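Local atomic coordinates of histidinol-phosphate aminotransferase (Clostridium acetobutylicum, PDB entry 3FTB), a protein that probably uses pyridoxal 5'-phosphate to transfer amino groups, as expected of a histidinol-phosphate aminotransferase in the class I and II aminotransferase family. Residues 51-55 with 248-252; 83-89 with 242-247. One frame throughout, in Å; residues are numbered along the deposited sequence.

Contact 1. Residues 51-55 with 248-252; sequences GIKNL and NCFAE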
loop_
_atom_site.group_PDB
_atom_site.type_symbol
_atom_site.label_atom_id
_atom_site.label_comp_id
_atom_site.label_asym_id
_atom_site.label_seq_id
_atom_site.Cartn_x
_atom_site.Cartn_y
_atom_site.Cartn_z
ATOM N N GLY A 51 12.393 -12.693 -3.177
ATOM C CA GLY A 51 11.692 -11.457 -3.467
ATOM C C GLY A 51 11.640 -11.100 -4.944
ATOM O O GLY A 51 10.568 -10.837 -5.479
ATOM N N ILE A 52 12.795 -11.083 -5.603
ATOM C CA ILE A 52 12.860 -10.780 -7.035
ATOM C C ILE A 52 12.037 -11.735 -7.905
ATOM O O ILE A 52 11.373 -11.311 -8.850
ATOM C CB ILE A 52 14.306 -10.770 -7.551
ATOM C CG1 ILE A 52 15.159 -9.819 -6.714
ATOM C CG2 ILE A 52 14.335 -10.337 -9.010
ATOM C CD1 ILE A 52 16.584 -9.717 -7.190
ATOM N N LYS A 53 12.086 -13.022 -7.584
ATOM C CA LYS A 53 11.345 -14.032 -8.339
ATOM C C LYS A 53 9.861 -13.698 -8.370
ATOM O O LYS A 53 9.233 -13.669 -9.431
ATOM C CB LYS A 53 11.533 -15.426 -7.727
ATOM C CG LYS A 53 11.038 -16.571 -8.616
ATOM C CD LYS A 53 11.178 -17.933 -7.937
ATOM C CE LYS A 53 9.829 -18.509 -7.518
ATOM N NZ LYS A 53 9.089 -19.113 -8.670
ATOM N N ASN A 54 9.309 -13.451 -7.193
ATOM C CA ASN A 54 7.887 -13.189 -7.055
ATOM C C ASN A 54 7.468 -11.828 -7.611
ATOM O O ASN A 54 6.281 -11.500 -7.623
ATOM C CB ASN A 54 7.472 -13.330 -5.590
ATOM C CG ASN A 54 7.847 -14.695 -5.004
ATOM O OD1 ASN A 54 7.669 -15.737 -5.643
ATOM N ND2 ASN A 54 8.365 -14.686 -3.785
ATOM N N LEU A 55 8.442 -11.040 -8.067
ATOM C CA LEU A 55 8.139 -9.768 -8.719
ATOM C C LEU A 55 7.184 -9.991 -9.869
ATOM O O LEU A 55 6.336 -9.146 -10.162
ATOM C CB LEU A 55 9.402 -9.115 -9.279
ATOM C CG LEU A 55 10.178 -8.154 -8.389
ATOM C CD1 LEU A 55 11.356 -7.605 -9.175
ATOM C CD2 LEU A 55 9.262 -7.042 -7.927
ATOM N N ASN A 248 3.218 -5.493 -1.046
ATOM C CA ASN A 248 4.204 -5.826 -2.080
ATOM C C ASN A 248 5.023 -7.076 -1.735
ATOM O O ASN A 248 5.085 -7.487 -0.576
ATOM C CB ASN A 248 5.140 -4.642 -2.327
ATOM C CG ASN A 248 6.216 -4.515 -1.257
ATOM O OD1 ASN A 248 6.096 -3.707 -0.338
ATOM N ND2 ASN A 248 7.273 -5.309 -1.378
ATOM N N CYS A 249 5.670 -7.664 -2.741
ATOM C CA CYS A 249 6.347 -8.951 -2.575
ATOM C C CYS A 249 7.583 -8.946 -1.657
ATOM O O CYS A 249 7.863 -9.947 -0.988
ATOM C CB CYS A 249 6.684 -9.573 -3.942
ATOM S SG CYS A 249 7.981 -8.759 -4.926
ATOM N N PHE A 250 8.323 -7.843 -1.626
ATOM C CA PHE A 250 9.499 -7.745 -0.755
ATOM C C PHE A 250 9.067 -7.664 0.706
ATOM O O PHE A 250 9.636 -8.329 1.581
ATOM C CB PHE A 250 10.355 -6.535 -1.132
ATOM C CG PHE A 250 10.984 -6.644 -2.492
ATOM C CD1 PHE A 250 12.098 -7.446 -2.692
ATOM C CD2 PHE A 250 10.462 -5.945 -3.574
ATOM C CE1 PHE A 250 12.675 -7.544 -3.949
ATOM C CE2 PHE A 250 11.038 -6.048 -4.828
ATOM C CZ PHE A 250 12.144 -6.852 -5.015
ATOM N N ALA A 251 8.052 -6.844 0.959
ATOM C CA ALA A 251 7.447 -6.756 2.277
ATOM C C ALA A 251 7.091 -8.159 2.733
ATOM O O ALA A 251 7.443 -8.569 3.837
ATOM C CB ALA A 251 6.203 -5.878 2.231
ATOM N N GLU A 252 6.402 -8.898 1.869
ATOM C CA GLU A 252 6.047 -10.282 2.154
ATOM C C GLU A 252 7.288 -11.113 2.450
ATOM O O GLU A 252 7.303 -11.886 3.410
ATOM C CB GLU A 252 5.285 -10.883 0.979
ATOM C CG GLU A 252 4.803 -12.286 1.195
ATOM C CD GLU A 252 4.083 -12.830 -0.022
ATOM O OE1 GLU A 252 4.588 -12.634 -1.149
ATOM O OE2 GLU A 252 3.011 -13.448 0.144
HETATM O O HOH W 1 7.459 -12.534 -2.134
#

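Contact 2. Residues 83-89 with 242-247; sequences LGNGASE and QNPWNI. With PO4 (phosphate ion), chain E.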
loop_
_atom_site.group_PDB
_atom_site.type_symbol
_atom_site.label_atom_id
_atom_site.label_comp_id
_atom_site.label_asym_id
_atom_site.label_seq_id
_atom_site.Cartn_x
_atom_site.Cartn_y
_atom_site.Cartn_z
ATOM N N LEU A 83 -3.230 -7.182 7.327
ATOM C CA LEU A 83 -1.961 -6.768 6.733
ATOM C C LEU A 83 -2.054 -5.320 6.278
ATOM O O LEU A 83 -3.077 -4.883 5.758
ATOM C CB LEU A 83 -1.581 -7.684 5.561
ATOM C CG LEU A 83 -1.617 -9.159 5.961
ATOM C CD1 LEU A 83 -1.387 -10.068 4.764
ATOM C CD2 LEU A 83 -0.618 -9.452 7.071
ATOM N N GLY A 84 -0.988 -4.565 6.495
ATOM C CA GLY A 84 -1.007 -3.169 6.125
ATOM C C GLY A 84 0.249 -2.719 5.421
ATOM O O GLY A 84 1.356 -3.169 5.733
ATOM N N ASN A 85 0.059 -1.835 4.449
ATOM C CA ASN A 85 1.145 -1.097 3.837
ATOM C C ASN A 85 1.688 -0.144 4.907
ATOM O O ASN A 85 1.403 1.054 4.890
ATOM C CB ASN A 85 0.608 -0.333 2.624
ATOM C CG ASN A 85 1.700 0.105 1.663
ATOM O OD1 ASN A 85 2.635 -0.644 1.365
ATOM N ND2 ASN A 85 1.569 1.323 1.154
ATOM N N GLY A 86 2.456 -0.698 5.846
ATOM C CA GLY A 86 2.930 0.029 7.012
ATOM C C GLY A 86 1.964 -0.134 8.182
ATOM O O GLY A 86 0.810 -0.511 7.984
ATOM N N ALA A 87 2.413 0.139 9.405
ATOM C CA ALA A 87 1.481 0.186 10.538
ATOM C C ALA A 87 0.464 1.322 10.367
ATOM O O ALA A 87 -0.657 1.262 10.886
ATOM C CB ALA A 87 2.227 0.339 11.858
ATOM N N SER A 88 0.865 2.354 9.630
ATOM C CA SER A 88 0.019 3.517 9.391
ATOM C C SER A 88 -1.381 3.122 8.970
ATOM O O SER A 88 -2.365 3.693 9.430
ATOM C CB SER A 88 0.625 4.394 8.297
ATOM O OG SER A 88 1.994 4.636 8.543
ATOM N N GLU A 89 -1.461 2.150 8.072
ATOM C CA GLU A 89 -2.733 1.768 7.481
ATOM C C GLU A 89 -3.661 1.223 8.564
ATOM O O GLU A 89 -4.872 1.460 8.551
ATOM C CB GLU A 89 -2.515 0.738 6.354
ATOM C CG GLU A 89 -3.680 0.608 5.359
ATOM C CD GLU A 89 -3.503 -0.517 4.319
ATOM O OE1 GLU A 89 -2.381 -1.039 4.172
ATOM O OE2 GLU A 89 -4.491 -0.879 3.635
ATOM N N GLN A 242 -10.140 -2.664 2.995
ATOM C CA GLN A 242 -8.873 -2.599 2.271
ATOM C C GLN A 242 -8.957 -2.969 0.792
ATOM O O GLN A 242 -10.037 -3.181 0.237
ATOM C CB GLN A 242 -7.833 -3.494 2.939
ATOM C CG GLN A 242 -7.519 -3.108 4.365
ATOM C CD GLN A 242 -6.454 -3.990 4.967
ATOM O OE1 GLN A 242 -5.272 -3.655 4.928
ATOM N NE2 GLN A 242 -6.862 -5.137 5.510
ATOM N N ASN A 243 -7.786 -3.048 0.170
ATOM C CA ASN A 243 -7.670 -3.485 -1.208
ATOM C C ASN A 243 -6.803 -4.741 -1.297
ATOM O O ASN A 243 -5.716 -4.796 -0.715
ATOM C CB ASN A 243 -7.072 -2.364 -2.051
ATOM C CG ASN A 243 -7.427 -2.484 -3.509
ATOM O OD1 ASN A 243 -6.552 -2.643 -4.359
ATOM N ND2 ASN A 243 -8.719 -2.419 -3.811
ATOM N N PRO A 244 -7.291 -5.762 -2.009
ATOM C CA PRO A 244 -6.546 -7.010 -2.214
ATOM C C PRO A 244 -5.150 -6.728 -2.768
ATOM O O PRO A 244 -4.931 -5.687 -3.386
ATOM C CB PRO A 244 -7.394 -7.750 -3.239
ATOM C CG PRO A 244 -8.786 -7.241 -2.988
ATOM C CD PRO A 244 -8.619 -5.795 -2.642
ATOM N N TRP A 245 -4.221 -7.646 -2.524
ATOM C CA TRP A 245 -2.791 -7.421 -2.753
ATOM C C TRP A 245 -2.212 -6.055 -2.310
ATOM O O TRP A 245 -1.419 -5.460 -3.039
ATOM C CB TRP A 245 -2.454 -7.668 -4.221
ATOM C CG TRP A 245 -2.958 -8.966 -4.717
ATOM C CD1 TRP A 245 -2.448 -10.203 -4.446
ATOM C CD2 TRP A 245 -4.080 -9.174 -5.584
ATOM N NE1 TRP A 245 -3.188 -11.168 -5.089
ATOM C CE2 TRP A 245 -4.192 -10.560 -5.796
ATOM C CE3 TRP A 245 -4.997 -8.319 -6.205
ATOM C CZ2 TRP A 245 -5.188 -11.113 -6.599
ATOM C CZ3 TRP A 245 -5.987 -8.872 -6.997
ATOM C CH2 TRP A 245 -6.075 -10.253 -7.188
ATOM N N ASN A 246 -2.572 -5.560 -1.129
ATOM C CA ASN A 246 -2.009 -4.289 -0.663
ATOM C C ASN A 246 -0.554 -4.408 -0.187
ATOM O O ASN A 246 0.088 -3.410 0.150
ATOM C CB ASN A 246 -2.861 -3.690 0.455
ATOM C CG ASN A 246 -2.859 -4.549 1.706
ATOM O OD1 ASN A 246 -2.907 -5.779 1.636
ATOM N ND2 ASN A 246 -2.805 -3.902 2.859
ATOM N N ILE A 247 -0.046 -5.633 -0.150
ATOM C CA ILE A 247 1.289 -5.914 0.380
ATOM C C ILE A 247 2.236 -6.330 -0.736
ATOM O O ILE A 247 2.079 -7.390 -1.313
ATOM C CB ILE A 247 1.235 -7.051 1.438
ATOM C CG1 ILE A 247 0.217 -6.726 2.529
ATOM C CG2 ILE A 247 2.604 -7.332 2.043
ATOM C CD1 ILE A 247 0.384 -5.352 3.129
HETATM P P PO4 E . 4.834 2.763 9.677
HETATM O O1 PO4 E . 3.679 2.929 8.724
HETATM O O2 PO4 E . 4.864 1.362 10.212
HETATM O O3 PO4 E . 6.147 3.006 8.977
HETATM O O4 PO4 E . 4.642 3.720 10.825
#

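Contact 1. Residues 51-55 with 248-252
Phe250 and Cys249, in the first turn of helix 249-257, fit against the last turn of helix 48-53 and the residues just after it. From Phe250 CB, CG is set anti to the carbonyl carbon (chi1 -66°), which swings the ring toward helix 48-53. There the ring meets bare backbone: Phe250 CD1 lies 4.1 Å from Gly51 CA, and CE1 lies 3.8 Å from Gly51 C and close to Ile52 N. At the far end CZ nears Leu55 CG, while Phe250 CE2 touches Leu55 CD2 at 3.7 Å. Gly51 O sits over one face of the ring. Cys249 SG lies 3.9 Å above the plane of the Phe250 ring, offset toward its rim. The same sulfur touches Leu55 CD2 and stands 3.4 Å from Gly51 O. The partly exposed Asn54 and Glu252 share a water with the backbone of Cys249: it accepts from Asn54 ND2 (2.9 Å) and donates to Cys249 O (2.9 Å) and to Glu252 OE1 (3.0 Å). Phe250 also stacks on Phe250 of the second subunit, and Leu55 packs on Phe44 of that subunit, so the pair of helices belongs to the dimer interface. With sulfur and aromatic carbon set against backbone and leucine, this is a mainly apolar joint whose clear polar link runs through one water.

Contact 2. Residues 83-89 with 242-247
The turn from strand 80-84 into helix 87-95, which holds a phosphate ion at the helix start, meets the loop 242-247 that precedes helix 249-257. Asn246 ND2 makes both clear hydrogen bonds across the contact. Asn246 CG lies between its backbone N and carbonyl carbon (chi1 65°), and from there ND2 reaches two acceptors, both close to the plane of the amide. One is Leu83 O, 3.1 Å from Asn246 ND2, approached from above the carbonyl plane with an N-H...O angle of 161°. The other is Glu89 OE1, 3.2 Å from Asn246 ND2, met on its syn side. Carboxylate and amide planes stand 77° apart. Glu89, extended beyond CG, reaches from the helix to the end of the strand, and its OE1 takes a second bond from Asn85 N at 2.6 Å. Two donors on OE1 restrict the carboxylate's rotation. Asn85, whose N is one of them, is the centre of an inverse gamma turn. Beside this polar cluster Ile247 CG1 packs on Leu83 CB at 3.7 Å, and its CD1 lies against the Gly84 backbone.

In fold type I pyridoxal-phosphate enzymes this strand-turn-helix element commonly forms part of the cofactor phosphate cup, and the ion here is consistent with such a site. Ala87 N donates to phosphate O2 at 2.9 Å and Ser88 N to phosphate O1 at 3.0 Å; Ser88 OG comes within a doubtfully short 2.4 Å of phosphate O1. Gly86, at positive phi, brings its CA within 3.4 Å of phosphate O1. Thr214 OG1 and Arg223 NH2 also bond the ion, which probably comes from the crystallisation liquor. Asn85 ND2 bonds Asn246 O of the second subunit, and the reciprocal bond joins Asn246 O to Asn85 ND2 of that subunit.

The centres of contacts 1 and 2 lie about 15 Å apart, on the same side of the chain's centre. Along the chain the order is 51-55, 83-89, 242-247, 248-252, so contact 2 closes the shorter loop within the longer one closed by contact 1. Their later segments are consecutive, and Glu252 N packs on Ile247 CG2. The earlier segments belong to different elements: helix 48-53 for contact 1; for contact 2, helix 87-95 and strand 80-84, outermost within this chain in the seven-stranded sheet. Both contacts touch the second subunit, so residues 242-252 run along the dimer interface, beside the phosphate-binding turn at one end and helix 48-53 at the other.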